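Local structure of putative ATPase, AAA family (Prochlorococcus marinus subsp. pastoris str. CCMP1986, 3CTD) at residues D37-F42 with A59-A64; N69-R74 with F111-A116; A53-L58 with A116-A121; G84-N89 with I122-N127; R74-A79 with N89-V94. The protein is probably a DNA-dependent ATPase of the RarA/MGS1/WRNIP1 subfamily acting when DNA replication stalls, represented here by its C-terminal part. The protein carries 1 engineered substitution. All coordinates share one frame; numbering follows the deposited sequence.

In the fold
Four contacts pair helices and one, interaction 4, joins two loops; none of them includes a bound ligand. Interactions 1 and 2 have centres about 12 Å apart and meet where Ile39 CD1 packs on Phe70 CE2, at 3.6 Å. Interaction 3 shares helix 51-63 with interaction 1 and Ala116 with interaction 2; its centre is about 9 Å from that of interaction 2. Interaction 5 shares Arg74 with interaction 2 and is nested within the chain loop that interaction 2 closes. Interaction 4 lies farthest from interaction 1, centres about 23 Å apart. A weak hydrogen bond from Tyr119 OH to Asp87 OD2 links it to interaction 3. All five contacts have a second subunit within reach.

Interaction 1: D37-F42 with A59-A64; sequences DVISAF and ANMVEA
Asn60 OD1 is lodged against both methyl groups of Val38, with CG1 the nearer at 3.4 Å from OD1. The contact is van der Waals only; the two side chains come at each other from opposite directions. Beside it the main burial falls to Met61, whose CG runs alongside Val38 CG1. Met61 lies crosswise to Ile39, with SD 3.3 Å from Ile39 CD1. The segments belong to helices 36-47 and 51-63, an antiparallel helical hairpin (151° between the short axes) that joins a helix of the AAA C-terminal (lid) region to one of the MgsA C-terminal region. Met61 is bent at its last torsion (chi3 -67°), and this puts CE over one face of the Phe42 ring, 3.7 Å from the centroid and 17° off the normal. It is a Met-aromatic contact in which the methyl makes the CH-pi approach and SD stands obliquely behind. Phe42 also packs on Ile71 and Leu75 of helix 68-83. Ser40 OG bonds to Leu151 O of a second subunit.

Interaction 2: N69-R74 with F111-A116; sequences NFIFRR and FFLSQA
Phe72 turns one face of its ring to Leu113, and the leucine methyl CD2 sits over that face, toward the rim. The methyl lies 3.7 Å from the ring centroid and 24° off the normal, a CH-pi contact. Its closest ring carbon is Phe72 CE2, 3.4 Å from Leu113 CD2, with CZ only slightly farther. In Leu113, CG stands opposite the carbonyl carbon (chi1 -76°), and from there the branch carrying CD2 leans across toward helix 68-83. The same methyl has a second neighbour: Ile71 CG2 comes to 3.8 Å from Leu113 CD2. CD2 thus has the aromatic face on one side and the isoleucine branch at roughly a right angle to it. Farther along the ring, Phe72 CE1 approaches Ala116 CB at 4.1 Å, an oblique contact. A serine in place of Phe72 would probably leave Leu113 CD2 without the aromatic surface beneath it and open a gap beside Ala116. Phe72 also packs on Cys98 of helix 90-104, and Ile71 on Phe42 and Met61, so helices of the same chain flank the contact, while Phe112 packs on Cys80 of a second subunit. The short axes run nearly parallel, 17° apart at 11.0 Å, with helix 90-104 following one and preceding the other: the up-down-up order of an all-helical bundle.

Interaction 3: A53-L58 with A116-A121; sequences ATLYWL and ASLYLA
Leu55 and Leu118 share one first torsion: in each, CG stands opposite the carbonyl carbon (chi1 -70° and -74°), which turns the end of the side chain toward the other helix. The two ends meet there, crossing at about a right angle, and Leu118 CD2 touches both CG and CD1 of Leu55, with CG at 3.7 Å. This is an antiparallel helix pair within the all-helical MgsA C-terminal region, the short axes 9.7 Å apart at 149°. Small side chains face each other at the nearest point, Thr54 and Ser117. Thr54 CG2 packs on Ser117 CB at 3.7 Å, while Thr54 OG1 touches Ala121 CB. Thr54 OG1 bonds to Asp50 O, just ahead of its helix, and Ser117 OG to Leu113 O one turn back in its own. An alanine at Leu55 is likely to open a gap beside Leu118 CD2, leaving that branch freer to turn. Leu118 also packs on Leu85 of a second subunit. Toward the other end of the contact, Leu58 has CG opposite its backbone N, and from there the methyl CD2 reaches Ser117 OG at 3.9 Å.

Interaction 4: G84-N89 with I122-N127; sequences GLADPN and ISPKSN
Ala86 pushes its methyl into the backbone of 122-127, with CB 3.4 Å from Pro124 O and 3.8 Å from Ser126 CB. It also touches Lys125 C and, more loosely, the Pro124 ring at CB. Two waters lie on either side of this methyl contact. One accepts from Leu85 N at 2.8 Å and donates to Ser126 OG, a longer bond; Ser126 OG also bonds to Glu192 OE2. The other water donates to both Asp87 OD2 and Ser123 OG, 2.6 Å and 2.7 Å away, and so bridges two side chains that do not bond each other directly. Ser123 OG has a further partner in Tyr119 O. Both segments are inter-helix loops: 84-89 connects helix 68-83 to helix 90-104, while the loop 122-127 leaves helix 110-121 on the way to helix 131-139. Gly84, with positive phi, leaves the helical path after helix 68-83. Farther along the same loop, Asp87 caps the way into the next helix: its OD1 accepts from Asn89 N at 3.1 Å, with the donor well above the carboxylate plane (54°). In the second loop Lys125 folds back, and NZ reaches Ser123 O at 2.6 Å in the carbonyl plane. NZ also lies within hydrogen-bonding distance of Leu120 O and Ala121 O, at the C-terminal end of helix 110-121, and of Ser49 OG, sharing its protons among them.

Interaction 5: R74-A79 with N89-V94; sequences RLLISA and NAIVVV
Ala79 is a small bump set into a hollow of the facing helix, walled by Ala90, Ile91 and Val94. Its methyl rests on the backbone, with Ala79 CB 4.0 Å from Ile91 CA, and it also meets Ile91 CD1 and, more loosely, Val94 CG2. With so small a side chain at this point the helices come together closely, Ala79 CA and Ile91 CA lying 5.3 Å apart. One turn away the roles reverse. Val94 projects into a hollow formed by Leu75, Leu76 and Ala79. CG1 makes the closer contacts, 3.7 Å from Leu76 CD2 and 4.1 Å from Leu75 CB. Ile91 reaches back across the interface: with CG1 opposite the backbone N (chi1 -171°), its chain swings over to lay CD1 against Leu76 O at 3.4 Å and Leu76 CD2 at 3.9 Å. The leucine lies athwart the isoleucine. Beside Ala79 a water accepts from Ile91 N at 3.1 Å and lies near Ala79 O. The assembly adds further neighbours, since Leu76 packs on Phe112 and Ile91 on Gln115 of a third subunit. With the short axes 8.9 Å apart and 166° from parallel, helices 68-83 and 90-104 form a tight antiparallel helical hairpin, its turn supplied by the loop 84-89.

Interaction 1: D37-F42 with A59-A64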
# COMPACT_ATOMS: atom_id res chain seq x y z
N ASP B 37 -28.87 13.89 -2.89
CA ASP B 37 -28.57 14.43 -4.24
C ASP B 37 -27.16 15.02 -4.40
O ASP B 37 -26.53 14.94 -5.47
CB ASP B 37 -29.60 15.50 -4.65
CG ASP B 37 -31.00 14.93 -4.83
OD1 ASP B 37 -31.13 13.74 -5.15
OD2 ASP B 37 -31.98 15.70 -4.66
N VAL B 38 -26.69 15.67 -3.34
CA VAL B 38 -25.36 16.26 -3.32
C VAL B 38 -24.32 15.14 -3.42
O VAL B 38 -23.51 15.12 -4.35
CB VAL B 38 -25.16 17.19 -2.05
CG1 VAL B 38 -23.75 17.74 -1.98
CG2 VAL B 38 -26.19 18.37 -2.07
N ILE B 39 -24.40 14.15 -2.52
CA ILE B 39 -23.49 13.00 -2.59
C ILE B 39 -23.55 12.33 -3.97
O ILE B 39 -22.52 11.90 -4.51
CB ILE B 39 -23.69 11.99 -1.43
CG1 ILE B 39 -22.46 11.07 -1.29
CG2 ILE B 39 -24.94 11.15 -1.64
CD1 ILE B 39 -21.52 11.40 -0.14
N SER B 40 -24.74 12.29 -4.56
CA SER B 40 -24.89 11.77 -5.92
C SER B 40 -24.09 12.60 -6.95
O SER B 40 -23.32 12.07 -7.77
CB SER B 40 -26.38 11.67 -6.29
OG SER B 40 -26.57 11.62 -7.69
N ALA B 41 -24.22 13.91 -6.89
CA ALA B 41 -23.45 14.76 -7.81
C ALA B 41 -21.89 14.63 -7.65
O ALA B 41 -21.10 14.71 -8.63
CB ALA B 41 -23.92 16.22 -7.67
N PHE B 42 -21.47 14.43 -6.41
CA PHE B 42 -20.08 14.14 -6.02
C PHE B 42 -19.54 12.87 -6.69
O PHE B 42 -18.56 12.88 -7.41
CB PHE B 42 -20.04 14.01 -4.48
CG PHE B 42 -18.69 13.66 -3.90
CD1 PHE B 42 -17.60 14.54 -4.08
CD2 PHE B 42 -18.53 12.49 -3.13
CE1 PHE B 42 -16.34 14.23 -3.52
CE2 PHE B 42 -17.29 12.17 -2.59
CZ PHE B 42 -16.17 13.05 -2.78
N ALA B 59 -16.81 20.25 -1.12
CA ALA B 59 -16.87 21.46 -0.31
C ALA B 59 -18.32 21.72 0.16
O ALA B 59 -18.56 22.04 1.35
CB ALA B 59 -16.31 22.64 -1.13
N ASN B 60 -19.27 21.57 -0.76
CA ASN B 60 -20.67 21.65 -0.43
C ASN B 60 -20.98 20.78 0.77
O ASN B 60 -21.50 21.24 1.78
CB ASN B 60 -21.50 21.16 -1.62
CG ASN B 60 -23.00 21.28 -1.38
OD1 ASN B 60 -23.56 20.76 -0.38
ND2 ASN B 60 -23.67 21.95 -2.30
N MET B 61 -20.62 19.50 0.66
CA MET B 61 -20.94 18.51 1.70
C MET B 61 -20.38 18.87 3.09
O MET B 61 -21.09 18.74 4.09
CB MET B 61 -20.53 17.09 1.27
CG MET B 61 -21.40 16.45 0.12
SD MET B 61 -21.07 14.69 -0.04
CE MET B 61 -19.39 14.92 -0.61
N VAL B 62 -19.13 19.32 3.17
CA VAL B 62 -18.58 19.63 4.49
C VAL B 62 -19.15 20.91 5.11
O VAL B 62 -19.40 20.94 6.32
CB VAL B 62 -16.97 19.52 4.60
CG1 VAL B 62 -16.36 18.88 3.39
CG2 VAL B 62 -16.32 20.84 4.94
N GLU B 63 -19.41 21.95 4.31
CA GLU B 63 -20.16 23.11 4.82
C GLU B 63 -21.46 22.68 5.42
O GLU B 63 -21.86 23.24 6.43
CB GLU B 63 -20.47 24.12 3.73
CG GLU B 63 -19.33 24.21 2.77
CD GLU B 63 -18.09 24.88 3.36
OE1 GLU B 63 -18.26 25.83 4.19
OE2 GLU B 63 -16.96 24.47 2.95
N ALA B 64 -22.11 21.70 4.80
CA ALA B 64 -23.44 21.29 5.23
C ALA B 64 -23.37 20.31 6.39
O ALA B 64 -24.39 19.77 6.83
CB ALA B 64 -24.24 20.70 4.04

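Interaction 2: N69-R74 with F111-A116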
# COMPACT_ATOMS: atom_id res chain seq x y z
N ASN B 69 -17.13 10.10 7.67
CA ASN B 69 -17.23 8.63 7.51
C ASN B 69 -18.18 8.24 6.39
O ASN B 69 -17.86 7.35 5.59
CB ASN B 69 -17.67 7.94 8.80
CG ASN B 69 -16.69 8.17 9.94
OD1 ASN B 69 -15.49 7.91 9.80
ND2 ASN B 69 -17.18 8.74 11.05
N PHE B 70 -19.32 8.91 6.30
CA PHE B 70 -20.21 8.68 5.18
C PHE B 70 -19.52 9.01 3.83
O PHE B 70 -19.55 8.22 2.90
CB PHE B 70 -21.52 9.42 5.37
CG PHE B 70 -22.46 9.29 4.23
CD1 PHE B 70 -22.92 8.04 3.85
CD2 PHE B 70 -22.88 10.40 3.53
CE1 PHE B 70 -23.82 7.90 2.78
CE2 PHE B 70 -23.76 10.28 2.46
CZ PHE B 70 -24.24 9.02 2.08
N ILE B 71 -18.84 10.13 3.75
CA ILE B 71 -18.17 10.48 2.48
C ILE B 71 -17.11 9.43 2.12
O ILE B 71 -17.01 8.98 0.98
CB ILE B 71 -17.50 11.87 2.56
CG1 ILE B 71 -18.55 12.96 2.86
CG2 ILE B 71 -16.64 12.14 1.34
CD1 ILE B 71 -17.92 14.24 3.45
N PHE B 72 -16.32 9.02 3.10
CA PHE B 72 -15.31 7.96 2.90
C PHE B 72 -15.88 6.60 2.50
O PHE B 72 -15.23 5.85 1.79
CB PHE B 72 -14.40 7.77 4.12
CG PHE B 72 -13.22 8.67 4.11
CD1 PHE B 72 -12.32 8.63 3.04
CD2 PHE B 72 -13.02 9.57 5.12
CE1 PHE B 72 -11.22 9.47 3.02
CE2 PHE B 72 -11.93 10.39 5.09
CZ PHE B 72 -11.03 10.36 4.03
N ARG B 73 -17.10 6.30 2.95
CA ARG B 73 -17.77 5.05 2.53
C ARG B 73 -17.99 5.05 1.03
O ARG B 73 -17.62 4.09 0.35
CB ARG B 73 -19.11 4.85 3.25
CG ARG B 73 -19.07 3.89 4.42
CD ARG B 73 -20.43 3.80 5.17
NE ARG B 73 -20.11 4.32 6.48
CZ ARG B 73 -20.77 5.27 7.12
NH1 ARG B 73 -21.90 5.78 6.59
NH2 ARG B 73 -20.29 5.67 8.29
N ARG B 74 -18.57 6.13 0.54
CA ARG B 74 -18.83 6.29 -0.87
C ARG B 74 -17.58 6.39 -1.69
O ARG B 74 -17.56 5.91 -2.81
CB ARG B 74 -19.73 7.50 -1.14
CG ARG B 74 -21.16 7.27 -0.68
CD ARG B 74 -21.96 6.15 -1.44
NE ARG B 74 -23.22 5.89 -0.72
CZ ARG B 74 -24.40 6.54 -0.92
NH1 ARG B 74 -24.51 7.48 -1.86
NH2 ARG B 74 -25.47 6.23 -0.17
N PHE B 111 -7.86 17.75 3.91
CA PHE B 111 -6.92 17.43 2.84
C PHE B 111 -6.93 15.94 2.42
O PHE B 111 -6.60 15.59 1.28
CB PHE B 111 -5.50 17.77 3.29
CG PHE B 111 -5.21 19.26 3.46
CD1 PHE B 111 -4.24 19.89 2.64
CD2 PHE B 111 -5.82 20.02 4.47
CE1 PHE B 111 -3.93 21.26 2.80
CE2 PHE B 111 -5.52 21.39 4.64
CZ PHE B 111 -4.57 22.01 3.80
N PHE B 112 -7.21 15.04 3.37
CA PHE B 112 -7.28 13.60 3.05
C PHE B 112 -8.59 13.33 2.31
O PHE B 112 -8.59 12.55 1.37
CB PHE B 112 -7.11 12.71 4.30
CG PHE B 112 -5.84 12.95 5.00
CD1 PHE B 112 -4.64 12.54 4.43
CD2 PHE B 112 -5.81 13.65 6.18
CE1 PHE B 112 -3.41 12.81 5.06
CE2 PHE B 112 -4.60 13.94 6.83
CZ PHE B 112 -3.40 13.51 6.27
N LEU B 113 -9.68 14.03 2.66
CA LEU B 113 -10.91 13.93 1.86
C LEU B 113 -10.62 14.38 0.44
O LEU B 113 -10.92 13.70 -0.56
CB LEU B 113 -12.04 14.74 2.49
CG LEU B 113 -12.72 14.12 3.74
CD1 LEU B 113 -13.54 15.15 4.61
CD2 LEU B 113 -13.58 12.87 3.42
N SER B 114 -9.99 15.54 0.36
CA SER B 114 -9.58 16.10 -0.91
C SER B 114 -8.62 15.20 -1.71
O SER B 114 -8.91 14.94 -2.88
CB SER B 114 -9.02 17.48 -0.67
OG SER B 114 -8.46 17.93 -1.85
N GLN B 115 -7.51 14.72 -1.13
CA GLN B 115 -6.64 13.75 -1.85
C GLN B 115 -7.40 12.54 -2.41
O GLN B 115 -7.24 12.15 -3.59
CB GLN B 115 -5.52 13.23 -0.96
CG GLN B 115 -4.75 12.08 -1.57
CD GLN B 115 -3.27 12.08 -1.19
OE1 GLN B 115 -2.79 13.03 -0.60
NE2 GLN B 115 -2.56 10.98 -1.48
N ALA B 116 -8.18 11.90 -1.54
CA ALA B 116 -8.93 10.73 -1.92
C ALA B 116 -9.90 11.05 -3.08
O ALA B 116 -9.98 10.32 -4.09
CB ALA B 116 -9.68 10.18 -0.72

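Interaction 3: A53-L58 with A116-A121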
# COMPACT_ATOMS: atom_id res chain seq x y z
N ALA B 53 -15.50 19.79 -10.43
CA ALA B 53 -16.83 19.58 -9.86
C ALA B 53 -16.76 18.69 -8.63
O ALA B 53 -17.51 18.91 -7.64
CB ALA B 53 -17.76 18.99 -10.87
N THR B 54 -15.87 17.70 -8.68
CA THR B 54 -15.60 16.84 -7.54
C THR B 54 -15.32 17.73 -6.34
O THR B 54 -15.95 17.56 -5.30
CB THR B 54 -14.44 15.82 -7.80
OG1 THR B 54 -14.92 14.84 -8.70
CG2 THR B 54 -14.01 15.09 -6.55
N LEU B 55 -14.40 18.67 -6.47
CA LEU B 55 -14.08 19.52 -5.32
C LEU B 55 -15.25 20.38 -4.83
O LEU B 55 -15.48 20.55 -3.61
CB LEU B 55 -12.86 20.37 -5.61
CG LEU B 55 -11.55 19.64 -5.69
CD1 LEU B 55 -10.57 20.64 -6.20
CD2 LEU B 55 -11.13 19.07 -4.32
N TYR B 56 -16.01 20.91 -5.78
CA TYR B 56 -17.15 21.74 -5.44
C TYR B 56 -18.17 20.95 -4.63
O TYR B 56 -18.58 21.40 -3.54
CB TYR B 56 -17.74 22.34 -6.70
CG TYR B 56 -18.92 23.21 -6.48
CD1 TYR B 56 -18.77 24.56 -6.20
CD2 TYR B 56 -20.20 22.68 -6.54
CE1 TYR B 56 -19.87 25.36 -5.96
CE2 TYR B 56 -21.31 23.46 -6.32
CZ TYR B 56 -21.15 24.81 -6.03
OH TYR B 56 -22.28 25.59 -5.84
N TRP B 57 -18.56 19.75 -5.08
CA TRP B 57 -19.54 18.99 -4.27
C TRP B 57 -18.98 18.48 -2.96
O TRP B 57 -19.70 18.38 -1.98
CB TRP B 57 -20.23 17.85 -5.08
CG TRP B 57 -20.86 18.37 -6.34
CD1 TRP B 57 -20.42 18.16 -7.61
CD2 TRP B 57 -21.99 19.26 -6.44
NE1 TRP B 57 -21.22 18.84 -8.49
CE2 TRP B 57 -22.20 19.52 -7.80
CE3 TRP B 57 -22.86 19.85 -5.49
CZ2 TRP B 57 -23.26 20.34 -8.27
CZ3 TRP B 57 -23.91 20.68 -5.93
CH2 TRP B 57 -24.09 20.92 -7.32
N LEU B 58 -17.69 18.16 -2.91
CA LEU B 58 -17.03 17.88 -1.60
C LEU B 58 -17.19 19.07 -0.64
O LEU B 58 -17.65 18.93 0.48
CB LEU B 58 -15.52 17.56 -1.77
CG LEU B 58 -14.76 17.23 -0.48
CD1 LEU B 58 -15.37 16.03 0.28
CD2 LEU B 58 -13.35 16.95 -0.81
N ALA B 116 -8.18 11.90 -1.54
CA ALA B 116 -8.93 10.73 -1.92
C ALA B 116 -9.90 11.05 -3.08
O ALA B 116 -9.98 10.32 -4.09
CB ALA B 116 -9.68 10.18 -0.72
N SER B 117 -10.64 12.14 -2.94
CA SER B 117 -11.58 12.56 -3.95
C SER B 117 -10.89 12.86 -5.27
O SER B 117 -11.26 12.29 -6.32
CB SER B 117 -12.40 13.75 -3.45
OG SER B 117 -12.99 13.34 -2.20
N LEU B 118 -9.91 13.75 -5.24
CA LEU B 118 -9.17 14.11 -6.47
C LEU B 118 -8.55 12.92 -7.15
O LEU B 118 -8.55 12.81 -8.37
CB LEU B 118 -8.07 15.14 -6.14
CG LEU B 118 -8.63 16.54 -5.87
CD1 LEU B 118 -7.55 17.37 -5.20
CD2 LEU B 118 -9.19 17.22 -7.16
N TYR B 119 -8.06 11.99 -6.34
CA TYR B 119 -7.36 10.81 -6.86
C TYR B 119 -8.29 9.93 -7.73
O TYR B 119 -7.89 9.46 -8.79
CB TYR B 119 -6.84 10.01 -5.69
CG TYR B 119 -6.11 8.78 -6.10
CD1 TYR B 119 -4.74 8.73 -6.14
CD2 TYR B 119 -6.79 7.64 -6.46
CE1 TYR B 119 -4.05 7.54 -6.53
CE2 TYR B 119 -6.12 6.45 -6.85
CZ TYR B 119 -4.76 6.41 -6.88
OH TYR B 119 -4.12 5.22 -7.26
N LEU B 120 -9.50 9.67 -7.23
CA LEU B 120 -10.50 8.93 -7.98
C LEU B 120 -10.96 9.71 -9.21
O LEU B 120 -11.06 9.13 -10.28
CB LEU B 120 -11.69 8.56 -7.09
CG LEU B 120 -11.32 7.63 -5.94
CD1 LEU B 120 -12.56 7.20 -5.14
CD2 LEU B 120 -10.56 6.41 -6.48
N ALA B 121 -11.20 11.02 -9.08
CA ALA B 121 -11.63 11.82 -10.23
C ALA B 121 -10.68 11.71 -11.43
O ALA B 121 -11.12 11.65 -12.57
CB ALA B 121 -11.78 13.25 -9.83

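Interaction 4: G84-N89 with I122-N127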
# COMPACT_ATOMS: atom_id res chain seq x y z
N GLY B 84 -11.90 0.59 -9.83
CA GLY B 84 -11.80 -0.88 -9.84
C GLY B 84 -10.47 -1.35 -10.37
O GLY B 84 -9.42 -0.74 -10.08
N LEU B 85 -10.49 -2.42 -11.17
CA LEU B 85 -9.24 -2.93 -11.74
C LEU B 85 -8.62 -2.04 -12.84
O LEU B 85 -7.68 -2.45 -13.54
CB LEU B 85 -9.45 -4.37 -12.23
CG LEU B 85 -10.15 -5.24 -11.20
CD1 LEU B 85 -10.50 -6.50 -11.88
CD2 LEU B 85 -9.21 -5.52 -10.07
N ALA B 86 -9.14 -0.84 -13.02
CA ALA B 86 -8.41 0.11 -13.89
C ALA B 86 -7.16 0.52 -13.11
O ALA B 86 -6.10 0.79 -13.69
CB ALA B 86 -9.28 1.31 -14.26
N ASP B 87 -7.29 0.56 -11.78
CA ASP B 87 -6.18 0.82 -10.86
C ASP B 87 -6.52 0.24 -9.48
O ASP B 87 -7.09 0.92 -8.62
CB ASP B 87 -5.87 2.32 -10.79
CG ASP B 87 -4.77 2.67 -9.74
OD1 ASP B 87 -4.05 1.77 -9.26
OD2 ASP B 87 -4.65 3.86 -9.37
N PRO B 88 -6.16 -1.03 -9.26
CA PRO B 88 -6.60 -1.64 -8.01
C PRO B 88 -5.87 -1.05 -6.79
O PRO B 88 -6.18 -1.39 -5.68
CB PRO B 88 -6.27 -3.11 -8.20
CG PRO B 88 -5.18 -3.14 -9.23
CD PRO B 88 -5.26 -1.90 -10.05
N ASN B 89 -4.91 -0.15 -7.00
CA ASN B 89 -4.28 0.54 -5.88
C ASN B 89 -5.19 1.65 -5.30
O ASN B 89 -5.05 2.09 -4.14
CB ASN B 89 -2.91 1.10 -6.33
CG ASN B 89 -2.07 1.62 -5.17
OD1 ASN B 89 -1.72 0.87 -4.25
ND2 ASN B 89 -1.72 2.91 -5.21
N ILE B 122 -9.37 11.69 -11.18
CA ILE B 122 -8.42 11.64 -12.26
C ILE B 122 -7.90 10.25 -12.60
O ILE B 122 -7.05 10.12 -13.47
CB ILE B 122 -7.22 12.62 -12.03
CG1 ILE B 122 -6.31 12.20 -10.87
CG2 ILE B 122 -7.75 14.02 -11.75
CD1 ILE B 122 -5.17 13.20 -10.62
N SER B 123 -8.39 9.19 -11.93
CA SER B 123 -7.91 7.84 -12.27
C SER B 123 -8.60 7.37 -13.52
O SER B 123 -9.76 7.80 -13.77
CB SER B 123 -8.21 6.85 -11.16
OG SER B 123 -7.52 7.21 -9.99
N PRO B 124 -7.95 6.44 -14.29
CA PRO B 124 -8.73 5.77 -15.36
C PRO B 124 -9.92 5.05 -14.72
O PRO B 124 -9.82 4.62 -13.61
CB PRO B 124 -7.73 4.76 -16.00
CG PRO B 124 -6.63 4.57 -15.02
CD PRO B 124 -6.57 5.93 -14.22
N LYS B 125 -11.02 4.92 -15.45
CA LYS B 125 -12.23 4.31 -14.93
C LYS B 125 -12.51 2.91 -15.51
O LYS B 125 -12.14 2.62 -16.66
CB LYS B 125 -13.41 5.25 -15.21
CG LYS B 125 -13.14 6.72 -14.77
CD LYS B 125 -13.11 6.91 -13.20
CE LYS B 125 -13.14 8.39 -12.78
NZ LYS B 125 -11.86 9.14 -13.15
N SER B 126 -13.15 2.03 -14.71
CA SER B 126 -13.69 0.76 -15.21
C SER B 126 -14.73 0.27 -14.29
O SER B 126 -14.51 0.27 -13.07
CB SER B 126 -12.61 -0.30 -15.22
OG SER B 126 -13.16 -1.60 -15.34
N ASN B 127 -15.86 -0.18 -14.85
CA ASN B 127 -16.90 -0.80 -14.01
C ASN B 127 -16.86 -2.35 -14.02
O ASN B 127 -17.88 -3.02 -13.70
CB ASN B 127 -18.31 -0.32 -14.42
CG ASN B 127 -18.72 -0.81 -15.82
OD1 ASN B 127 -17.92 -1.37 -16.56
ND2 ASN B 127 -19.96 -0.58 -16.18
O HOH W 1 -12.87 -2.95 -12.45
O HOH W 2 -5.32 5.92 -10.87

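Interaction 5: R74-A79 with N89-V94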
# COMPACT_ATOMS: atom_id res chain seq x y z
N ARG B 74 -18.57 6.13 0.54
CA ARG B 74 -18.83 6.29 -0.87
C ARG B 74 -17.58 6.39 -1.69
O ARG B 74 -17.56 5.91 -2.81
CB ARG B 74 -19.73 7.50 -1.14
CG ARG B 74 -21.16 7.27 -0.68
CD ARG B 74 -21.96 6.15 -1.44
NE ARG B 74 -23.22 5.89 -0.72
CZ ARG B 74 -24.40 6.54 -0.92
NH1 ARG B 74 -24.51 7.48 -1.86
NH2 ARG B 74 -25.47 6.23 -0.17
N LEU B 75 -16.53 6.99 -1.16
CA LEU B 75 -15.25 6.99 -1.84
C LEU B 75 -14.64 5.56 -1.88
O LEU B 75 -14.06 5.16 -2.91
CB LEU B 75 -14.28 7.96 -1.17
CG LEU B 75 -14.51 9.47 -1.28
CD1 LEU B 75 -13.48 10.15 -0.39
CD2 LEU B 75 -14.26 9.88 -2.71
N LEU B 76 -14.79 4.77 -0.81
CA LEU B 76 -14.24 3.42 -0.82
C LEU B 76 -15.00 2.60 -1.86
O LEU B 76 -14.38 1.98 -2.74
CB LEU B 76 -14.31 2.74 0.55
CG LEU B 76 -13.32 3.22 1.64
CD1 LEU B 76 -13.82 2.77 3.04
CD2 LEU B 76 -11.86 2.78 1.41
N ILE B 77 -16.33 2.64 -1.78
CA ILE B 77 -17.19 2.04 -2.80
C ILE B 77 -16.84 2.42 -4.24
O ILE B 77 -16.67 1.57 -5.09
CB ILE B 77 -18.66 2.39 -2.54
CG1 ILE B 77 -19.08 1.87 -1.15
CG2 ILE B 77 -19.56 1.86 -3.67
CD1 ILE B 77 -20.55 2.23 -0.76
N SER B 78 -16.76 3.71 -4.51
CA SER B 78 -16.47 4.18 -5.84
C SER B 78 -15.05 3.72 -6.31
O SER B 78 -14.83 3.41 -7.49
CB SER B 78 -16.66 5.69 -5.90
OG SER B 78 -15.76 6.20 -6.85
N ALA B 79 -14.11 3.61 -5.39
CA ALA B 79 -12.81 3.05 -5.74
C ALA B 79 -12.85 1.61 -6.32
O ALA B 79 -11.94 1.18 -7.03
CB ALA B 79 -11.86 3.14 -4.53
N ASN B 89 -4.91 -0.15 -7.00
CA ASN B 89 -4.28 0.54 -5.88
C ASN B 89 -5.19 1.65 -5.30
O ASN B 89 -5.05 2.09 -4.14
CB ASN B 89 -2.91 1.10 -6.33
CG ASN B 89 -2.07 1.62 -5.17
OD1 ASN B 89 -1.72 0.87 -4.25
ND2 ASN B 89 -1.72 2.91 -5.21
N ALA B 90 -6.15 2.10 -6.10
CA ALA B 90 -7.05 3.17 -5.69
C ALA B 90 -7.70 2.86 -4.35
O ALA B 90 -7.82 3.76 -3.51
CB ALA B 90 -8.15 3.44 -6.79
N ILE B 91 -8.12 1.60 -4.14
CA ILE B 91 -8.74 1.25 -2.87
C ILE B 91 -7.72 1.35 -1.74
O ILE B 91 -8.07 1.74 -0.65
CB ILE B 91 -9.49 -0.13 -2.87
CG1 ILE B 91 -10.28 -0.34 -1.59
CG2 ILE B 91 -8.54 -1.30 -3.03
CD1 ILE B 91 -11.60 0.35 -1.63
N VAL B 92 -6.45 1.05 -2.01
CA VAL B 92 -5.43 1.18 -0.97
C VAL B 92 -5.23 2.64 -0.60
O VAL B 92 -5.11 2.97 0.56
CB VAL B 92 -4.07 0.57 -1.42
CG1 VAL B 92 -2.97 0.77 -0.33
CG2 VAL B 92 -4.23 -0.92 -1.85
N VAL B 93 -5.19 3.53 -1.59
CA VAL B 93 -4.90 4.94 -1.33
C VAL B 93 -6.05 5.57 -0.54
O VAL B 93 -5.84 6.28 0.46
CB VAL B 93 -4.64 5.72 -2.67
CG1 VAL B 93 -4.67 7.27 -2.47
CG2 VAL B 93 -3.34 5.26 -3.35
N VAL B 94 -7.27 5.35 -0.99
CA VAL B 94 -8.44 5.92 -0.34
C VAL B 94 -8.59 5.38 1.08
O VAL B 94 -8.97 6.12 1.97
CB VAL B 94 -9.72 5.55 -1.09
CG1 VAL B 94 -10.89 5.92 -0.25
CG2 VAL B 94 -9.76 6.25 -2.44
O HOH W 3 -9.23 0.27 -6.74